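Local coordinates for GrpB family protein (PDB 2NRK) that is of unknown function but belongs to the GrpB (UPF0157) family, which is related to the nucleotidyltransferase superfamily, at residues A[46-51]-A[132-137]; A[121-126]-A[168-173]; A[23-28]-A[74-79]. All blocks are in the same frame, centred on the assembly; numbering follows the deposited sequence. Where two conformers were deposited one is given.

Interaction 1 (A[46-51]-A[132-137])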
loop_
_atom_site.group_PDB
_atom_site.type_symbol
_atom_site.label_atom_id
_atom_site.label_comp_id
_atom_site.label_asym_id
_atom_site.label_seq_id
_atom_site.Cartn_x
_atom_site.Cartn_y
_atom_site.Cartn_z
ATOM N N PRO A 46 6.893 -17.865 -9.663
ATOM C CA PRO A 46 7.072 -19.115 -10.374
ATOM C C PRO A 46 7.845 -18.993 -11.695
ATOM O O PRO A 46 7.622 -18.063 -12.489
ATOM C CB PRO A 46 5.625 -19.591 -10.623
ATOM C CG PRO A 46 4.883 -19.051 -9.380
ATOM C CD PRO A 46 5.505 -17.667 -9.193
ATOM N N ASN A 47 8.776 -19.928 -11.866
ATOM C CA ASN A 47 9.624 -20.064 -13.061
ATOM C C ASN A 47 10.743 -19.016 -13.195
ATOM O O ASN A 47 11.444 -18.968 -14.214
ATOM C CB ASN A 47 8.775 -20.201 -14.333
ATOM C CG ASN A 47 7.710 -21.277 -14.202
ATOM O OD1 ASN A 47 7.964 -22.367 -13.681
ATOM N ND2 ASN A 47 6.510 -20.977 -14.675
ATOM N N LEU A 48 10.952 -18.225 -12.152
ATOM C CA LEU A 48 12.060 -17.267 -12.164
ATOM C C LEU A 48 13.317 -17.924 -11.594
ATOM O O LEU A 48 13.292 -18.474 -10.500
ATOM C CB LEU A 48 11.703 -16.012 -11.340
ATOM C CG LEU A 48 12.789 -14.947 -11.181
ATOM C CD1 LEU A 48 13.355 -14.451 -12.531
ATOM C CD2 LEU A 48 12.180 -13.779 -10.350
ATOM N N ALA A 49 14.422 -17.850 -12.342
ATOM C CA ALA A 49 15.716 -18.287 -11.829
ATOM C C ALA A 49 16.118 -17.414 -10.633
ATOM O O ALA A 49 15.869 -16.200 -10.623
ATOM C CB ALA A 49 16.782 -18.213 -12.922
ATOM N N ALA A 50 16.753 -18.008 -9.628
ATOM C CA ALA A 50 17.027 -17.265 -8.390
ATOM C C ALA A 50 18.075 -17.943 -7.530
ATOM O O ALA A 50 18.261 -19.137 -7.615
ATOM C CB ALA A 50 15.748 -17.149 -7.555
ATOM N N LYS A 51 18.705 -17.172 -6.658
ATOM C CA LYS A 51 19.458 -17.763 -5.559
ATOM C C LYS A 51 18.450 -18.498 -4.674
ATOM O O LYS A 51 17.354 -17.972 -4.427
ATOM C CB LYS A 51 20.123 -16.684 -4.738
ATOM C CG LYS A 51 21.272 -16.053 -5.503
ATOM C CD LYS A 51 21.585 -14.679 -4.992
ATOM C CE LYS A 51 22.283 -14.681 -3.655
ATOM N NZ LYS A 51 23.495 -13.770 -3.745
ATOM N N THR A 132 11.832 -13.131 -17.181
ATOM C CA THR A 132 12.872 -13.793 -17.972
ATOM C C THR A 132 14.087 -12.883 -18.158
ATOM O O THR A 132 15.224 -13.341 -18.041
ATOM C CB THR A 132 12.300 -14.284 -19.299
ATOM O OG1 THR A 132 11.293 -15.262 -19.007
ATOM C CG2 THR A 132 13.403 -14.900 -20.172
ATOM N N THR A 133 13.845 -11.590 -18.380
ATOM C CA THR A 133 14.928 -10.610 -18.513
ATOM C C THR A 133 15.741 -10.580 -17.229
ATOM O O THR A 133 16.977 -10.594 -17.277
ATOM C CB THR A 133 14.366 -9.198 -18.866
ATOM O OG1 THR A 133 13.783 -9.286 -20.161
ATOM C CG2 THR A 133 15.477 -8.144 -18.926
ATOM N N TYR A 134 15.031 -10.577 -16.099
ATOM C CA TYR A 134 15.641 -10.506 -14.777
ATOM C C TYR A 134 16.450 -11.773 -14.494
ATOM O O TYR A 134 17.610 -11.693 -14.075
ATOM C CB TYR A 134 14.540 -10.357 -13.751
ATOM C CG TYR A 134 15.009 -10.150 -12.346
ATOM C CD1 TYR A 134 16.194 -9.489 -12.073
ATOM C CD2 TYR A 134 14.189 -10.534 -11.289
ATOM C CE1 TYR A 134 16.599 -9.267 -10.743
ATOM C CE2 TYR A 134 14.571 -10.326 -9.970
ATOM C CZ TYR A 134 15.771 -9.673 -9.724
ATOM O OH TYR A 134 16.106 -9.473 -8.411
ATOM N N GLY A 135 15.862 -12.939 -14.780
ATOM C CA GLY A 135 16.592 -14.197 -14.569
ATOM C C GLY A 135 17.847 -14.303 -15.414
ATOM O O GLY A 135 18.904 -14.769 -14.937
ATOM N N THR A 136 17.753 -13.848 -16.669
ATOM C CA THR A 136 18.874 -13.866 -17.596
ATOM C C THR A 136 19.986 -12.956 -17.075
ATOM O O THR A 136 21.151 -13.322 -17.117
ATOM C CB THR A 136 18.421 -13.479 -19.028
ATOM O OG1 THR A 136 17.569 -14.521 -19.522
ATOM C CG2 THR A 136 19.615 -13.335 -19.982
ATOM N N LEU A 137 19.615 -11.785 -16.581
ATOM C CA LEU A 137 20.583 -10.864 -16.013
ATOM C C LEU A 137 21.295 -11.494 -14.821
ATOM O O LEU A 137 22.512 -11.411 -14.708
ATOM C CB LEU A 137 19.916 -9.552 -15.608
ATOM C CG LEU A 137 20.753 -8.564 -14.802
ATOM C CD1 LEU A 137 21.996 -8.155 -15.617
ATOM C CD2 LEU A 137 19.896 -7.385 -14.493
HETATM O O HOH W 1 11.746 -16.742 -16.091
#

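Interaction 2 (A[121-126]-A[168-173])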
loop_
_atom_site.group_PDB
_atom_site.type_symbol
_atom_site.label_atom_id
_atom_site.label_comp_id
_atom_site.label_asym_id
_atom_site.label_seq_id
_atom_site.Cartn_x
_atom_site.Cartn_y
_atom_site.Cartn_z
ATOM N N ARG A 121 6.889 -8.314 -6.536
ATOM C CA ARG A 121 6.521 -9.713 -6.738
ATOM C C ARG A 121 5.334 -9.859 -7.686
ATOM O O ARG A 121 5.395 -10.630 -8.675
ATOM C CB ARG A 121 6.163 -10.367 -5.393
ATOM C CG ARG A 121 5.694 -11.823 -5.579
ATOM C CD ARG A 121 5.016 -12.264 -4.287
ATOM N NE ARG A 121 3.687 -11.645 -4.165
ATOM C CZ ARG A 121 2.901 -11.786 -3.096
ATOM N NH1 ARG A 121 3.296 -12.539 -2.049
ATOM N NH2 ARG A 121 1.720 -11.179 -3.061
ATOM N N ASN A 122 4.263 -9.120 -7.402
ATOM C CA ASN A 122 3.025 -9.285 -8.190
ATOM C C ASN A 122 3.288 -8.958 -9.654
ATOM O O ASN A 122 2.802 -9.646 -10.560
ATOM C CB ASN A 122 1.922 -8.424 -7.604
ATOM C CG ASN A 122 1.463 -8.891 -6.246
ATOM O OD1 ASN A 122 1.878 -9.950 -5.744
ATOM N ND2 ASN A 122 0.573 -8.095 -5.619
ATOM N N TYR A 123 4.062 -7.907 -9.883
ATOM C CA TYR A 123 4.377 -7.455 -11.237
ATOM C C TYR A 123 5.197 -8.517 -11.992
ATOM O O TYR A 123 4.930 -8.802 -13.156
ATOM C CB TYR A 123 5.157 -6.145 -11.133
ATOM C CG TYR A 123 5.435 -5.452 -12.441
ATOM C CD1 TYR A 123 4.385 -4.940 -13.229
ATOM C CD2 TYR A 123 6.751 -5.280 -12.887
ATOM C CE1 TYR A 123 4.649 -4.281 -14.460
ATOM C CE2 TYR A 123 7.033 -4.578 -14.095
ATOM C CZ TYR A 123 5.960 -4.093 -14.874
ATOM O OH TYR A 123 6.201 -3.414 -16.052
ATOM N N LEU A 124 6.209 -9.106 -11.341
ATOM C CA LEU A 124 6.992 -10.156 -12.026
ATOM C C LEU A 124 6.103 -11.381 -12.330
ATOM O O LEU A 124 6.238 -11.972 -13.403
ATOM C CB LEU A 124 8.184 -10.597 -11.193
ATOM C CG LEU A 124 9.263 -9.525 -11.117
ATOM C CD1 LEU A 124 10.418 -10.031 -10.231
ATOM C CD2 LEU A 124 9.797 -9.147 -12.518
ATOM N N ARG A 125 5.217 -11.737 -11.394
ATOM C CA ARG A 125 4.304 -12.858 -11.605
ATOM C C ARG A 125 3.418 -12.634 -12.815
ATOM O O ARG A 125 3.076 -13.606 -13.494
ATOM C CB ARG A 125 3.405 -13.053 -10.381
ATOM C CG ARG A 125 4.143 -13.677 -9.188
ATOM C CD ARG A 125 3.219 -13.747 -7.977
ATOM N NE ARG A 125 3.799 -14.559 -6.900
ATOM C CZ ARG A 125 3.176 -14.878 -5.761
ATOM N NH1 ARG A 125 1.949 -14.397 -5.500
ATOM N NH2 ARG A 125 3.780 -15.666 -4.858
ATOM N N GLU A 126 3.043 -11.378 -13.075
ATOM C CA GLU A 126 2.138 -11.047 -14.212
ATOM C C GLU A 126 2.848 -10.732 -15.534
ATOM O O GLU A 126 2.200 -10.546 -16.588
ATOM C CB GLU A 126 1.234 -9.859 -13.849
ATOM C CG GLU A 126 0.386 -10.034 -12.610
ATOM C CD GLU A 126 -0.708 -11.086 -12.730
ATOM O OE1 GLU A 126 -1.053 -11.517 -13.864
ATOM O OE2 GLU A 126 -1.239 -11.475 -11.663
ATOM N N LEU A 168 5.026 -0.657 -8.861
ATOM C CA LEU A 168 4.191 0.118 -7.923
ATOM C C LEU A 168 3.123 0.897 -8.710
ATOM O O LEU A 168 1.986 1.015 -8.244
ATOM C CB LEU A 168 5.044 1.051 -7.068
ATOM C CG LEU A 168 4.324 1.703 -5.868
ATOM C CD1 LEU A 168 3.627 0.614 -4.977
ATOM C CD2 LEU A 168 5.317 2.573 -5.080
ATOM N N LYS A 169 3.482 1.409 -9.889
ATOM C CA LYS A 169 2.487 2.046 -10.767
ATOM C C LYS A 169 1.377 1.040 -11.094
ATOM O O LYS A 169 0.193 1.355 -10.994
ATOM C CB LYS A 169 3.131 2.573 -12.058
ATOM C CG LYS A 169 4.037 3.771 -11.806
ATOM C CD LYS A 169 4.777 4.186 -13.083
ATOM C CE LYS A 169 5.644 5.421 -12.844
ATOM N NZ LYS A 169 6.304 5.786 -14.135
ATOM N N LYS A 170 1.777 -0.175 -11.469
ATOM C CA LYS A 170 0.817 -1.206 -11.889
ATOM C C LYS A 170 -0.087 -1.652 -10.739
ATOM O O LYS A 170 -1.271 -2.021 -10.961
ATOM C CB LYS A 170 1.577 -2.422 -12.483
ATOM C CG LYS A 170 0.648 -3.506 -13.086
ATOM C CD LYS A 170 -0.190 -3.007 -14.308
ATOM C CE LYS A 170 0.652 -2.439 -15.448
ATOM N NZ LYS A 170 -0.135 -1.847 -16.621
ATOM N N TYR A 171 0.465 -1.628 -9.533
ATOM C CA TYR A 171 -0.224 -2.089 -8.314
ATOM C C TYR A 171 -1.613 -1.424 -8.183
ATOM O O TYR A 171 -2.556 -2.047 -7.717
ATOM C CB TYR A 171 0.621 -1.786 -7.063
ATOM C CG TYR A 171 0.016 -2.355 -5.800
ATOM C CD1 TYR A 171 0.192 -3.717 -5.456
ATOM C CD2 TYR A 171 -0.772 -1.555 -4.956
ATOM C CE1 TYR A 171 -0.404 -4.227 -4.276
ATOM C CE2 TYR A 171 -1.354 -2.065 -3.780
ATOM C CZ TYR A 171 -1.183 -3.396 -3.445
ATOM O OH TYR A 171 -1.807 -3.850 -2.290
ATOM N N TRP A 172 -1.720 -0.139 -8.579
ATOM C CA TRP A 172 -2.959 0.647 -8.372
ATOM C C TRP A 172 -3.978 0.481 -9.491
ATOM O O TRP A 172 -5.129 0.880 -9.345
ATOM C CB TRP A 172 -2.621 2.151 -8.254
ATOM C CG TRP A 172 -1.657 2.420 -7.198
ATOM C CD1 TRP A 172 -0.416 2.978 -7.341
ATOM C CD2 TRP A 172 -1.801 2.112 -5.798
ATOM N NE1 TRP A 172 0.199 3.067 -6.134
ATOM C CE2 TRP A 172 -0.612 2.529 -5.159
ATOM C CE3 TRP A 172 -2.822 1.521 -5.023
ATOM C CZ2 TRP A 172 -0.394 2.370 -3.781
ATOM C CZ3 TRP A 172 -2.607 1.364 -3.633
ATOM C CH2 TRP A 172 -1.413 1.792 -3.024
ATOM N N GLU A 173 -3.548 -0.092 -10.620
ATOM C CA GLU A 173 -4.391 -0.076 -11.815
ATOM C C GLU A 173 -5.565 -1.025 -11.700
ATOM O O GLU A 173 -6.607 -0.805 -12.342
ATOM C CB GLU A 173 -3.574 -0.377 -13.077
ATOM C CG GLU A 173 -2.639 0.770 -13.453
ATOM C CD GLU A 173 -2.051 0.609 -14.852
ATOM O OE1 GLU A 173 -2.811 0.716 -15.830
ATOM O OE2 GLU A 173 -0.829 0.395 -14.972
ATOM O OXT GLU A 173 -5.499 -1.998 -10.954
#

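Interaction 3 (A[23-28]-A[74-79])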
loop_
_atom_site.group_PDB
_atom_site.type_symbol
_atom_site.label_atom_id
_atom_site.label_comp_id
_atom_site.label_asym_id
_atom_site.label_seq_id
_atom_site.Cartn_x
_atom_site.Cartn_y
_atom_site.Cartn_z
ATOM N N ALA A 23 7.091 -20.483 7.199
ATOM C CA ALA A 23 6.115 -19.459 7.561
ATOM C C ALA A 23 5.326 -19.914 8.815
ATOM O O ALA A 23 5.053 -19.115 9.719
ATOM C CB ALA A 23 5.162 -19.137 6.398
ATOM N N GLN A 24 4.983 -21.198 8.886
ATOM C CA GLN A 24 4.254 -21.740 10.034
ATOM C C GLN A 24 5.118 -21.620 11.301
ATOM O O GLN A 24 4.636 -21.229 12.374
ATOM C CB GLN A 24 3.895 -23.209 9.764
ATOM C CG GLN A 24 2.621 -23.725 10.444
ATOM C CD GLN A 24 2.329 -25.176 10.082
ATOM O OE1 GLN A 24 3.227 -26.019 10.095
ATOM N NE2 GLN A 24 1.075 -25.470 9.744
ATOM N N ALA A 25 6.394 -21.968 11.166
ATOM C CA ALA A 25 7.340 -21.891 12.284
ATOM C C ALA A 25 7.409 -20.456 12.806
ATOM O O ALA A 25 7.366 -20.233 14.029
ATOM C CB ALA A 25 8.721 -22.400 11.857
ATOM N N LEU A 26 7.510 -19.482 11.892
ATOM C CA LEU A 26 7.540 -18.065 12.262
ATOM C C LEU A 26 6.265 -17.612 12.981
ATOM O O LEU A 26 6.331 -16.927 14.012
ATOM C CB LEU A 26 7.799 -17.176 11.032
ATOM C CG LEU A 26 9.178 -17.405 10.409
ATOM C CD1 LEU A 26 9.236 -16.648 9.063
ATOM C CD2 LEU A 26 10.264 -16.916 11.352
ATOM N N LYS A 27 5.108 -18.018 12.458
ATOM C CA LYS A 27 3.835 -17.680 13.094
ATOM C C LYS A 27 3.718 -18.246 14.505
ATOM O O LYS A 27 3.099 -17.620 15.371
ATOM C CB LYS A 27 2.681 -18.191 12.251
ATOM C CG LYS A 27 2.477 -17.408 10.974
ATOM C CD LYS A 27 1.494 -18.109 10.038
ATOM C CE LYS A 27 1.624 -17.566 8.618
ATOM N NZ LYS A 27 0.562 -18.150 7.725
ATOM N N GLN A 28 4.305 -19.421 14.750
ATOM C CA GLN A 28 4.211 -20.029 16.083
ATOM C C GLN A 28 4.884 -19.113 17.094
ATOM O O GLN A 28 4.458 -19.027 18.242
ATOM C CB GLN A 28 4.862 -21.422 16.158
ATOM C CG GLN A 28 4.092 -22.535 15.445
ATOM C CD GLN A 28 4.682 -23.924 15.737
ATOM O OE1 GLN A 28 3.944 -24.882 16.064
ATOM N NE2 GLN A 28 6.002 -24.045 15.619
ATOM N N GLU A 74 16.576 -16.955 17.501
ATOM C CA GLU A 74 17.911 -17.574 17.554
ATOM C C GLU A 74 17.796 -19.085 17.775
ATOM O O GLU A 74 18.580 -19.855 17.219
ATOM C CB GLU A 74 18.781 -16.924 18.638
ATOM C CG GLU A 74 19.110 -15.451 18.326
ATOM C CD GLU A 74 20.083 -14.833 19.331
ATOM O OE1 GLU A 74 20.425 -15.515 20.314
ATOM O OE2 GLU A 74 20.495 -13.674 19.101
ATOM N N ARG A 75 16.835 -19.489 18.602
ATOM C CA ARG A 75 16.645 -20.904 18.949
ATOM C C ARG A 75 16.347 -21.737 17.692
ATOM O O ARG A 75 16.783 -22.900 17.604
ATOM C CB ARG A 75 15.515 -21.069 19.967
ATOM C CG ARG A 75 15.432 -22.470 20.566
ATOM C CD ARG A 75 14.154 -22.639 21.381
ATOM N NE ARG A 75 12.992 -22.745 20.506
ATOM C CZ ARG A 75 12.681 -23.845 19.816
ATOM N NH1 ARG A 75 11.615 -23.854 19.043
ATOM N NH2 ARG A 75 13.433 -24.945 19.910
ATOM N N ILE A 76 15.633 -21.154 16.727
ATOM C CA ILE A 76 15.365 -21.859 15.460
ATOM C C ILE A 76 16.365 -21.502 14.341
ATOM O O ILE A 76 16.108 -21.713 13.143
ATOM C CB ILE A 76 13.875 -21.764 15.024
ATOM C CG1 ILE A 76 13.472 -20.327 14.688
ATOM C CG2 ILE A 76 12.974 -22.345 16.135
ATOM C CD1 ILE A 76 12.152 -20.238 13.806
ATOM N N GLY A 77 17.491 -20.910 14.736
ATOM C CA GLY A 77 18.626 -20.796 13.833
ATOM C C GLY A 77 18.910 -19.441 13.231
ATOM O O GLY A 77 19.829 -19.324 12.444
ATOM N N TYR A 78 18.095 -18.445 13.551
ATOM C CA TYR A 78 18.288 -17.105 13.007
ATOM C C TYR A 78 19.349 -16.285 13.722
ATOM O O TYR A 78 19.510 -16.373 14.955
ATOM C CB TYR A 78 16.965 -16.320 13.018
ATOM C CG TYR A 78 15.991 -16.816 11.976
ATOM C CD1 TYR A 78 16.169 -16.483 10.618
ATOM C CD2 TYR A 78 14.933 -17.649 12.336
ATOM C CE1 TYR A 78 15.271 -16.943 9.641
ATOM C CE2 TYR A 78 14.043 -18.131 11.359
ATOM C CZ TYR A 78 14.226 -17.745 10.026
ATOM O OH TYR A 78 13.377 -18.222 9.025
ATOM N N GLU A 79 20.079 -15.493 12.933
ATOM C CA GLU A 79 20.751 -14.327 13.438
ATOM C C GLU A 79 19.746 -13.175 13.416
ATOM O O GLU A 79 19.121 -12.890 12.379
ATOM C CB GLU A 79 21.921 -13.929 12.521
ATOM C CG GLU A 79 23.174 -14.694 12.601
ATOM C CD GLU A 79 24.231 -13.992 11.719
ATOM O OE1 GLU A 79 24.216 -14.223 10.491
ATOM O OE2 GLU A 79 25.007 -13.183 12.254
#

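Interaction 1 (A[46-51]-A[132-137])
L48 and A49, in the loop between strand 34-40 and strand 54-60, pack on Y134 and G135 of helix 128-142, and L48 does most of the work. The L48 CB bond points neither at the helix nor away from it. The chain then turns in, because CG stands anti to the backbone N (chi1 176°), and this swings the fork of the side chain over the helix. At the fork the two methyls part company. CD1 settles on the backbone of G135, 3.7 Å from G135 N and 3.8 Å from G135 CA. CD2 makes the nearer approach to the aromatic ring, coming obliquely to Y134 CD2 at 3.9 Å, while L48 CD1 stays 4.2 Å from the same Y134 CD2. The loop includes S42 of a Gly-Ser pair directly after a strand, an arrangement consistent with the nucleotidyltransferase fold to which the family is related; S42 and L124 touch both L48 and Y134. G135 has no side chain, which allows a close backbone approach: A49 CA and G135 CA are 5.0 Å apart, and A49 CB lies 4.3 Å from G135 CA. A49 O accepts a hydrogen bond from K138 NZ, and the same K138, one helix turn after Y134, makes a cation-pi contact with the Y134 ring. That ring also meets F159 with planes about 25° apart, and its hydroxyl is hydrogen-bonded to K156 NZ. At the margin a water donates to N47 O (2.9 Å) and, weakly, to T132 OG1.

Interaction 2 (A[121-126]-A[168-173])
N122 and Y123 of helix 111-126 face K170 and Y171 at the C-terminal end of helix 157-171, a shallow surface contact within the helical part that follows the mixed sheet of a fold consistent with the nucleotidyltransferase superfamily. No hydrogen bond crosses between the segments, and the closest CA atoms, those of Y123 and K170, are 7.2 Å apart. R121 makes no contact across the segments but holds the N122 side chain. Its guanidinium grips the amide side-on, with R121 NE 2.9 Å and R121 NH2 3.0 Å from N122 OD1. The acceptor lies in the guanidinium plane, and the NH2 bond falls on a lone pair of the amide oxygen. NH1 is shared between a salt bridge to E38 and the carbonyl of H39. With N122 OD1 doubly held, the amide is kept so that ND2 faces Y171, reaching the edge of that ring near its plane, with N122 ND2 4.2 Å from Y171 CE1. The hydroxyl of Y171 goes on to a hydrogen bond with Y171 of the second subunit, so this corner borders the dimer interface. Y123 comes next: its CD1 approaches K170 CB obliquely at 3.8 Å, and the two side chains cross at about a right angle. Y123 OH is hydrogen-bonded to E166, one turn before K170. Beyond its CG, K170 bends away at chi2 (63°) and chi3 (56°), carrying its amine to the last residue of the chain: K170 NZ forms a salt bridge with E173 OE2 at 2.9 Å, meeting the carboxylate from above, 46° out of its plane.

Interaction 3 (A[23-28]-A[74-79])
The Y78 ring is the flat group here, and L26 and I76 both border it. I76 CD1 sits at the ring edge, in its plane and 3.7 Å from Y78 CE2. L26 comes in at a slant to the ring: its CD2 is 4.0 Å from Y78 CE2 and 4.1 Å from Y78 OH, and the two side chains cross at about a right angle. The Y78 CB bond already points at helix 14-30, and with CG anti to the carbonyl carbon (chi1 -72°) the ring carries on toward it, its hydroxyl hydrogen-bonded to E22 of that helix. Y78 follows directly on the end of helix 70-75, which is closed by a Schellman motif. G77, with its positive phi of 105°, is the C-prime residue; G77 N donates to E74 O at 2.9 Å, while Y78 N bonds to the carbonyl five residues earlier. The chain then enters strand 79-80, one of the two outermost strands of the mixed sheet within this chain. On the sheet side V103 of strand 101-107 touches both Y78 and L26, and L92 of strand 89-94 also meets the Y78 side chain. I76, first to leave helical geometry, sends its CD1 across to A25 CB at 4.5 Å, a loose apolar touch.

Overall arrangement
Interactions 1 and 2 are neighbours, with centres about 17 Å apart. They join through the consecutive helices 111-126 and 128-142, where L124 CD1 lies 3.9 Å from Y134 CD2 and 4.1 Å from L48 CD2. Interaction 3 lies on the opposite side of the chain's centre, its centre about 28 Å from that of interaction 1 and about 29 Å from that of interaction 2, with no direct touch. Along the chain, interaction 3 closes before interaction 2 opens, whereas the segments of interaction 1 alternate with those of both others. Helix 14-30 packs against strands of the mixed sheet on one side; the helices after the last strand gather on the other, where 168-173 borders the second subunit.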